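Local coordinates for protein putative NAD(P)H:FMN oxidoreductase (Porphyromonas gingivalis W83, PDB 3GE5) that probably acts as a flavin-dependent oxidoreductase of the nitroreductase family, binding FMN between the two subunits of a dimer, at residues Y101-Q109 and V120-M131. Residues are numbered along the deposited sequence; the frame is centred on the assembly and turned at random.
Sequences YIITLGDHQ and VDIDTSIAMTYM. With FMN (flavin mononucleotide), chain J; EDO (1,2-ethanediol), chain N.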
ATOM      1  N   TYR A 101      14.716 -10.267   6.146  1.00 17.22           N
ATOM      2  CA  TYR A 101      14.470  -8.981   5.504  1.00 16.59           C
ATOM      3  C   TYR A 101      14.046  -9.191   4.052  1.00 17.37           C
ATOM      4  O   TYR A 101      14.661  -9.961   3.316  1.00 16.45           O
ATOM      5  CB  TYR A 101      15.714  -8.095   5.524  1.00 18.75           C
ATOM      6  CG  TYR A 101      16.344  -7.941   6.878  1.00 17.46           C
ATOM      7  CD1 TYR A 101      15.996  -6.887   7.716  1.00 20.37           C
ATOM      8  CD2 TYR A 101      17.342  -8.834   7.300  1.00 17.98           C
ATOM      9  CE1 TYR A 101      16.612  -6.722   8.958  1.00 17.77           C
ATOM     10  CE2 TYR A 101      17.968  -8.678   8.525  1.00 18.72           C
ATOM     11  CZ  TYR A 101      17.603  -7.628   9.346  1.00 17.07           C
ATOM     12  OH  TYR A 101      18.249  -7.511  10.564  1.00 19.57           O
ATOM     13  N   ILE A 102      12.978  -8.514   3.644  1.00 15.66           N
ATOM     14  CA  ILE A 102      12.615  -8.468   2.232  1.00 14.63           C
ATOM     15  C   ILE A 102      12.847  -7.031   1.730  1.00 16.24           C
ATOM     16  O   ILE A 102      12.103  -6.092   2.123  1.00 16.57           O
ATOM     17  CB  ILE A 102      11.154  -8.904   1.948  1.00 16.88           C
ATOM     18  CG1 ILE A 102      10.876 -10.307   2.511  1.00 16.26           C
ATOM     19  CG2 ILE A 102      10.875  -8.838   0.435  1.00 15.32           C
ATOM     20  CD1 ILE A 102       9.326 -10.708   2.495  1.00 16.51           C
ATOM     21  N   ILE A 103      13.905  -6.886   0.930  1.00 17.46           N
ATOM     22  CA  ILE A 103      14.280  -5.560   0.376  1.00 16.75           C
ATOM     23  C   ILE A 103      13.488  -5.383  -0.897  1.00 16.73           C
ATOM     24  O   ILE A 103      13.698  -6.129  -1.870  1.00 17.10           O
ATOM     25  CB  ILE A 103      15.784  -5.444   0.065  1.00 14.28           C
ATOM     26  CG1 ILE A 103      16.624  -5.919   1.260  1.00 17.46           C
ATOM     27  CG2 ILE A 103      16.124  -3.987  -0.378  1.00 17.43           C
ATOM     28  CD1 ILE A 103      18.120  -5.905   1.098  1.00 18.60           C
ATOM     29  N   THR A 104      12.581  -4.410  -0.920  1.00 15.88           N
ATOM     30  CA  THR A 104      11.777  -4.166  -2.106  1.00 15.52           C
ATOM     31  C   THR A 104      12.442  -3.095  -2.960  1.00 15.79           C
ATOM     32  O   THR A 104      12.571  -1.939  -2.551  1.00 17.25           O
ATOM     33  CB  THR A 104      10.343  -3.782  -1.750  1.00 16.58           C
ATOM     34  OG1 THR A 104       9.793  -4.840  -0.956  1.00 18.10           O
ATOM     35  CG2 THR A 104       9.461  -3.559  -2.993  1.00 16.67           C
ATOM     36  N   LEU A 105      12.842  -3.532  -4.152  1.00 15.81           N
ATOM     37  CA  LEU A 105      13.509  -2.721  -5.110  1.00 15.09           C
ATOM     38  C   LEU A 105      12.488  -2.191  -6.100  1.00 17.49           C
ATOM     39  O   LEU A 105      11.604  -2.945  -6.555  1.00 17.86           O
ATOM     40  CB  LEU A 105      14.530  -3.549  -5.895  1.00 15.93           C
ATOM     41  CG  LEU A 105      15.510  -4.393  -5.078  1.00 18.19           C
ATOM     42  CD1 LEU A 105      16.514  -5.087  -5.974  1.00 18.62           C
ATOM     43  CD2 LEU A 105      16.221  -3.476  -4.015  1.00 17.86           C
ATOM     44  N   GLY A 106      12.607  -0.913  -6.442  1.00 17.10           N
ATOM     45  CA  GLY A 106      11.739  -0.317  -7.452  1.00 17.84           C
ATOM     46  C   GLY A 106      12.552  -0.043  -8.703  1.00 18.07           C
ATOM     47  O   GLY A 106      13.677   0.483  -8.620  1.00 20.15           O
ATOM     48  N   ASP A 107      12.008  -0.424  -9.855  1.00 17.81           N
ATOM     49  CA  ASP A 107      12.724  -0.317 -11.130  1.00 18.13           C
ATOM     50  C   ASP A 107      12.220   0.920 -11.899  1.00 17.91           C
ATOM     51  O   ASP A 107      11.132   0.886 -12.483  1.00 18.61           O
ATOM     52  CB  ASP A 107      12.559  -1.602 -11.922  1.00 19.24           C
ATOM     53  CG  ASP A 107      13.444  -1.664 -13.137  1.00 23.90           C
ATOM     54  OD1 ASP A 107      13.768  -0.602 -13.721  1.00 20.01           O
ATOM     55  OD2 ASP A 107      13.784  -2.786 -13.518  1.00 23.65           O
ATOM     56  N   HIS A 108      12.998   1.997 -11.897  0.50 16.88           N
ATOM     57  CA  HIS A 108      12.552   3.210 -12.572  0.50 17.86           C
ATOM     58  C   HIS A 108      12.361   3.017 -14.081  0.50 18.83           C
ATOM     59  O   HIS A 108      11.473   3.646 -14.676  0.50 19.44           O
ATOM     60  CB  HIS A 108      13.454   4.377 -12.217  0.50 17.45           C
ATOM     61  CG  HIS A 108      13.219   4.886 -10.829  0.50 18.06           C
ATOM     62  ND1 HIS A 108      12.101   5.617 -10.489  0.50 16.21           N
ATOM     63  CD2 HIS A 108      13.931   4.737  -9.684  0.50 20.01           C
ATOM     64  CE1 HIS A 108      12.149   5.921  -9.205  0.50 22.09           C
ATOM     65  NE2 HIS A 108      13.248   5.397  -8.692  0.50 22.75           N
ATOM     66  N   GLN A 109      13.121   2.101 -14.686  1.00 17.39           N
ATOM     67  CA  GLN A 109      12.961   1.875 -16.124  1.00 19.56           C
ATOM     68  C   GLN A 109      11.639   1.164 -16.471  1.00 19.08           C
ATOM     69  O   GLN A 109      11.233   1.156 -17.634  1.00 19.83           O
ATOM     70  CB  GLN A 109      14.136   1.077 -16.676  1.00 19.61           C
ATOM     71  CG  GLN A 109      15.438   1.763 -16.715  1.00 28.55           C
ATOM     72  CD  GLN A 109      16.576   0.810 -17.209  1.00 22.01           C
ATOM     73  OE1 GLN A 109      16.417  -0.437 -17.374  1.00 30.21           O
ATOM     74  NE2 GLN A 109      17.697   1.384 -17.389  1.00 26.64           N
ATOM     75  N   VAL A 120       7.265   4.327  -8.984  1.00 18.80           N
ATOM     76  CA  VAL A 120       8.073   3.395  -8.148  1.00 16.19           C
ATOM     77  C   VAL A 120       7.648   3.409  -6.665  1.00 16.39           C
ATOM     78  O   VAL A 120       7.381   2.351  -6.104  1.00 16.65           O
ATOM     79  CB  VAL A 120       9.606   3.651  -8.260  1.00 15.77           C
ATOM     80  CG1 VAL A 120      10.342   3.149  -6.977  1.00 16.67           C
ATOM     81  CG2 VAL A 120      10.183   3.013  -9.551  1.00 14.63           C
ATOM     82  N   ASP A 121       7.541   4.596  -6.051  1.00 14.75           N
ATOM     83  CA  ASP A 121       7.168   4.658  -4.617  1.00 16.88           C
ATOM     84  C   ASP A 121       5.748   4.149  -4.392  1.00 16.62           C
ATOM     85  O   ASP A 121       5.470   3.460  -3.422  1.00 16.92           O
ATOM     86  CB  ASP A 121       7.390   6.069  -4.035  1.00 17.80           C
ATOM     87  CG  ASP A 121       8.836   6.335  -3.650  1.00 18.55           C
ATOM     88  OD1 ASP A 121       9.744   5.581  -4.074  1.00 18.02           O
ATOM     89  OD2 ASP A 121       9.119   7.307  -2.891  1.00 18.07           O
ATOM     90  N   ILE A 122       4.818   4.529  -5.272  1.00 15.27           N
ATOM     91  CA  ILE A 122       3.458   4.025  -5.172  1.00 17.32           C
ATOM     92  C   ILE A 122       3.413   2.487  -5.293  1.00 17.54           C
ATOM     93  O   ILE A 122       2.928   1.807  -4.382  1.00 16.84           O
ATOM     94  CB  ILE A 122       2.554   4.718  -6.242  1.00 17.09           C
ATOM     95  CG1 ILE A 122       2.416   6.225  -5.928  1.00 18.31           C
ATOM     96  CG2 ILE A 122       1.160   4.068  -6.384  1.00 15.59           C
ATOM     97  CD1 ILE A 122       1.918   7.052  -7.133  1.00 16.48           C
ATOM     98  N   ASP A 123       3.907   1.971  -6.421  1.00 16.67           N
ATOM     99  CA  ASP A 123       3.716   0.554  -6.734  1.00 16.76           C
ATOM    100  C   ASP A 123       4.453  -0.351  -5.732  1.00 16.78           C
ATOM    101  O   ASP A 123       3.887  -1.340  -5.231  1.00 15.16           O
ATOM    102  CB  ASP A 123       4.212   0.247  -8.143  1.00 15.59           C
ATOM    103  CG  ASP A 123       3.335   0.824  -9.245  1.00 17.82           C
ATOM    104  OD1 ASP A 123       2.102   0.955  -9.042  1.00 15.99           O
ATOM    105  OD2 ASP A 123       3.880   1.060 -10.343  1.00 19.70           O
ATOM    106  N   THR A 124       5.687   0.013  -5.376  1.00 16.30           N
ATOM    107  CA  THR A 124       6.429  -0.804  -4.408  1.00 14.33           C
ATOM    108  C   THR A 124       5.722  -0.838  -3.049  1.00 12.31           C
ATOM    109  O   THR A 124       5.796  -1.835  -2.307  1.00 15.53           O
ATOM    110  CB  THR A 124       7.937  -0.375  -4.220  1.00 14.82           C
ATOM    111  OG1 THR A 124       8.021   0.966  -3.740  1.00 16.46           O
ATOM    112  CG2 THR A 124       8.749  -0.552  -5.543  1.00 16.01           C
ATOM    113  N   SER A 125       5.096   0.286  -2.713  1.00 14.79           N
ATOM    114  CA  SER A 125       4.362   0.383  -1.466  1.00 15.51           C
ATOM    115  C   SER A 125       3.089  -0.471  -1.436  1.00 18.15           C
ATOM    116  O   SER A 125       2.684  -0.962  -0.369  1.00 16.83           O
ATOM    117  CB  SER A 125       4.082   1.839  -1.136  1.00 15.14           C
ATOM    118  OG  SER A 125       5.298   2.540  -0.913  1.00 15.86           O
ATOM    119  N   ILE A 126       2.459  -0.666  -2.574  1.00 15.39           N
ATOM    120  CA  ILE A 126       1.307  -1.600  -2.621  1.00 15.01           C
ATOM    121  C   ILE A 126       1.831  -3.025  -2.358  1.00 14.72           C
ATOM    122  O   ILE A 126       1.257  -3.775  -1.542  1.00 15.94           O
ATOM    123  CB  ILE A 126       0.558  -1.527  -3.992  1.00 14.99           C
ATOM    124  CG1 ILE A 126       0.072  -0.089  -4.304  1.00 17.63           C
ATOM    125  CG2 ILE A 126      -0.608  -2.455  -3.985  1.00 13.70           C
ATOM    126  CD1 ILE A 126      -0.447   0.133  -5.766  1.00 15.15           C
ATOM    127  N   ALA A 127       2.919  -3.397  -3.032  1.00 15.83           N
ATOM    128  CA  ALA A 127       3.488  -4.738  -2.837  1.00 15.32           C
ATOM    129  C   ALA A 127       3.916  -4.929  -1.344  1.00 16.88           C
ATOM    130  O   ALA A 127       3.637  -5.976  -0.725  1.00 16.79           O
ATOM    131  CB  ALA A 127       4.687  -5.005  -3.756  1.00 15.23           C
HETATM  132  N   MSE A 128       4.594  -3.915  -0.791  1.00 15.53           N
HETATM  133  CA  MSE A 128       5.016  -3.956   0.619  1.00 14.98           C
HETATM  134  C   MSE A 128       3.786  -4.118   1.537  1.00 16.01           C
HETATM  135  O   MSE A 128       3.824  -4.890   2.507  1.00 17.41           O
HETATM  136  CB  MSE A 128       5.786  -2.688   0.995  1.00 17.90           C
HETATM  137  CG  MSE A 128       7.238  -2.724   0.551  1.00 14.67           C
HETATM  138 SE   MSE A 128       8.358  -3.803   1.755  0.80 15.02          SE
HETATM  139  CE  MSE A 128       8.027  -2.846   3.427  1.00 16.03           C
ATOM    140  N   THR A 129       2.717  -3.391   1.246  1.00 16.47           N
ATOM    141  CA  THR A 129       1.499  -3.455   2.077  1.00 14.89           C
ATOM    142  C   THR A 129       0.909  -4.886   2.015  1.00 16.61           C
ATOM    143  O   THR A 129       0.556  -5.478   3.033  1.00 15.49           O
ATOM    144  CB  THR A 129       0.445  -2.394   1.669  1.00 15.74           C
ATOM    145  OG1 THR A 129       0.993  -1.076   1.817  1.00 16.37           O
ATOM    146  CG2 THR A 129      -0.875  -2.545   2.543  1.00 15.88           C
ATOM    147  N   TYR A 130       0.816  -5.434   0.802  1.00 15.77           N
ATOM    148  CA  TYR A 130       0.329  -6.809   0.633  1.00 15.95           C
ATOM    149  C   TYR A 130       1.194  -7.767   1.444  1.00 17.17           C
ATOM    150  O   TYR A 130       0.688  -8.703   2.087  1.00 17.32           O
ATOM    151  CB  TYR A 130       0.344  -7.202  -0.852  1.00 16.49           C
ATOM    152  CG  TYR A 130      -0.953  -6.895  -1.576  1.00 15.24           C
ATOM    153  CD1 TYR A 130      -1.543  -5.651  -1.489  1.00 18.25           C
ATOM    154  CD2 TYR A 130      -1.577  -7.861  -2.371  1.00 17.83           C
ATOM    155  CE1 TYR A 130      -2.764  -5.397  -2.114  1.00 15.76           C
ATOM    156  CE2 TYR A 130      -2.770  -7.603  -3.030  1.00 17.33           C
ATOM    157  CZ  TYR A 130      -3.360  -6.384  -2.886  1.00 15.85           C
ATOM    158  OH  TYR A 130      -4.545  -6.125  -3.514  1.00 17.25           O
HETATM  159  N   MSE A 131       2.498  -7.579   1.388  1.00 15.64           N
HETATM  160  CA  MSE A 131       3.429  -8.513   2.060  1.00 16.25           C
HETATM  161  C   MSE A 131       3.322  -8.383   3.597  1.00 17.83           C
HETATM  162  O   MSE A 131       3.332  -9.388   4.350  1.00 16.53           O
HETATM  163  CB  MSE A 131       4.881  -8.360   1.566  1.00 17.57           C
HETATM  164  CG  MSE A 131       5.069  -8.824   0.129  1.00 15.33           C
HETATM  165 SE   MSE A 131       6.885  -8.916  -0.457  0.80 15.20          SE
HETATM  166  CE  MSE A 131       7.323  -7.019  -0.458  1.00 19.26           C
TER
HETATM  167  N1  FMN J 300      -6.535   1.817 -14.012  1.00 18.73           N
HETATM  168  C2  FMN J 300      -7.105   2.791 -14.793  1.00 19.42           C
HETATM  169  O2  FMN J 300      -7.970   2.457 -15.597  1.00 20.61           O
HETATM  170  N3  FMN J 300      -6.735   4.121 -14.690  1.00 18.40           N
HETATM  171  C4  FMN J 300      -5.691   4.538 -13.865  1.00 14.74           C
HETATM  172  O4  FMN J 300      -5.348   5.710 -13.805  1.00 17.12           O
HETATM  173  C4A FMN J 300      -5.071   3.549 -13.086  1.00 17.73           C
HETATM  174  N5  FMN J 300      -4.008   3.859 -12.274  1.00 18.07           N
HETATM  175  C5A FMN J 300      -3.431   2.943 -11.455  1.00 16.07           C
HETATM  176  C6  FMN J 300      -2.430   3.362 -10.550  1.00 17.01           C
HETATM  177  C7  FMN J 300      -1.956   2.466  -9.581  1.00 14.68           C
HETATM  178  C7M FMN J 300      -0.851   2.925  -8.631  1.00 16.20           C
HETATM  179  C8  FMN J 300      -2.478   1.190  -9.519  1.00 13.97           C
HETATM  180  C8M FMN J 300      -2.040   0.232  -8.475  1.00 15.19           C
HETATM  181  C9  FMN J 300      -3.470   0.781 -10.398  1.00 15.23           C
HETATM  182  C9A FMN J 300      -3.978   1.676 -11.386  1.00 13.15           C
HETATM  183  N10 FMN J 300      -4.962   1.283 -12.303  1.00 16.48           N
HETATM  184  C10 FMN J 300      -5.514   2.217 -13.153  1.00 18.31           C
HETATM  185  C1' FMN J 300      -5.534  -0.117 -12.287  1.00 16.92           C
HETATM  186  C2' FMN J 300      -4.516  -1.125 -12.875  1.00 17.17           C
HETATM  187  O2' FMN J 300      -4.557  -1.117 -14.308  1.00 20.13           O
HETATM  188  C3' FMN J 300      -4.737  -2.537 -12.340  1.00 17.93           C
HETATM  189  O3' FMN J 300      -4.636  -2.545 -10.910  1.00 18.49           O
HETATM  190  C4' FMN J 300      -3.734  -3.527 -12.974  1.00 18.77           C
HETATM  191  O4' FMN J 300      -3.949  -3.657 -14.396  1.00 19.24           O
HETATM  192  C5' FMN J 300      -3.881  -4.872 -12.278  1.00 20.55           C
HETATM  193  O5' FMN J 300      -5.204  -5.368 -12.490  1.00 18.96           O
HETATM  194  P   FMN J 300      -6.167  -5.814 -11.319  1.00 20.87           P
HETATM  195  O1P FMN J 300      -5.546  -7.035 -10.691  1.00 23.02           O
HETATM  196  O2P FMN J 300      -7.530  -6.096 -11.906  1.00 22.77           O
HETATM  197  O3P FMN J 300      -6.335  -4.648 -10.355  1.00 18.53           O
HETATM  198  C1  EDO N 183      12.246   9.345  -0.606  1.00 20.07           C
HETATM  199  O1  EDO N 183      13.521   8.726  -0.334  1.00 16.76           O
HETATM  200  C2  EDO N 183      11.055   8.392  -0.653  1.00 20.49           C
HETATM  201  O2  EDO N 183      11.261   7.167  -1.345  1.00 18.70           O
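Thr104 turns OG1 beside its backbone N (chi1 -57°) and Met128 bends at chi2 (-79°), which brings that hydroxyl to 3.2 Å from Met128 SE. Here strand 101-107, an inner strand of the antiparallel sheet of the nitroreductase alpha+beta fold, packs against helix 120-131, the two running nearly antiparallel (147°) with axes 8.2 Å apart. Met131, a selenomethionine like Met128, bends at chi3 and lays its terminal CE 3.3 Å from Thr104 OG1; the same methyl and SE both lie 4.1 Å from Ile102 CG2. Thr104 OG1 is thus buried among selenium and methyl groups and has no hydrogen-bond partner in the model. The methyl of Thr104, CG2, slides past Thr124 CB at 3.7 Å. Thr124 OG1 hydrogen-bonds to Val120 O at 2.8 Å, Thr124 N reaches the same oxygen from the opposite face of its plane, and Thr124 CG2 rests on Gly106 CA. Ile122 and Ile126 pack instead on the second subunit and touch methyls C7M and C8M of an FMN that also hydrogen-bonds to Arg38, Ser39 and Gln92 of that subunit. At the helix start, Val120 CG2 makes a CH-pi contact over one face of the His108 ring, offset toward the rim, 3.4 Å from His108 ND1.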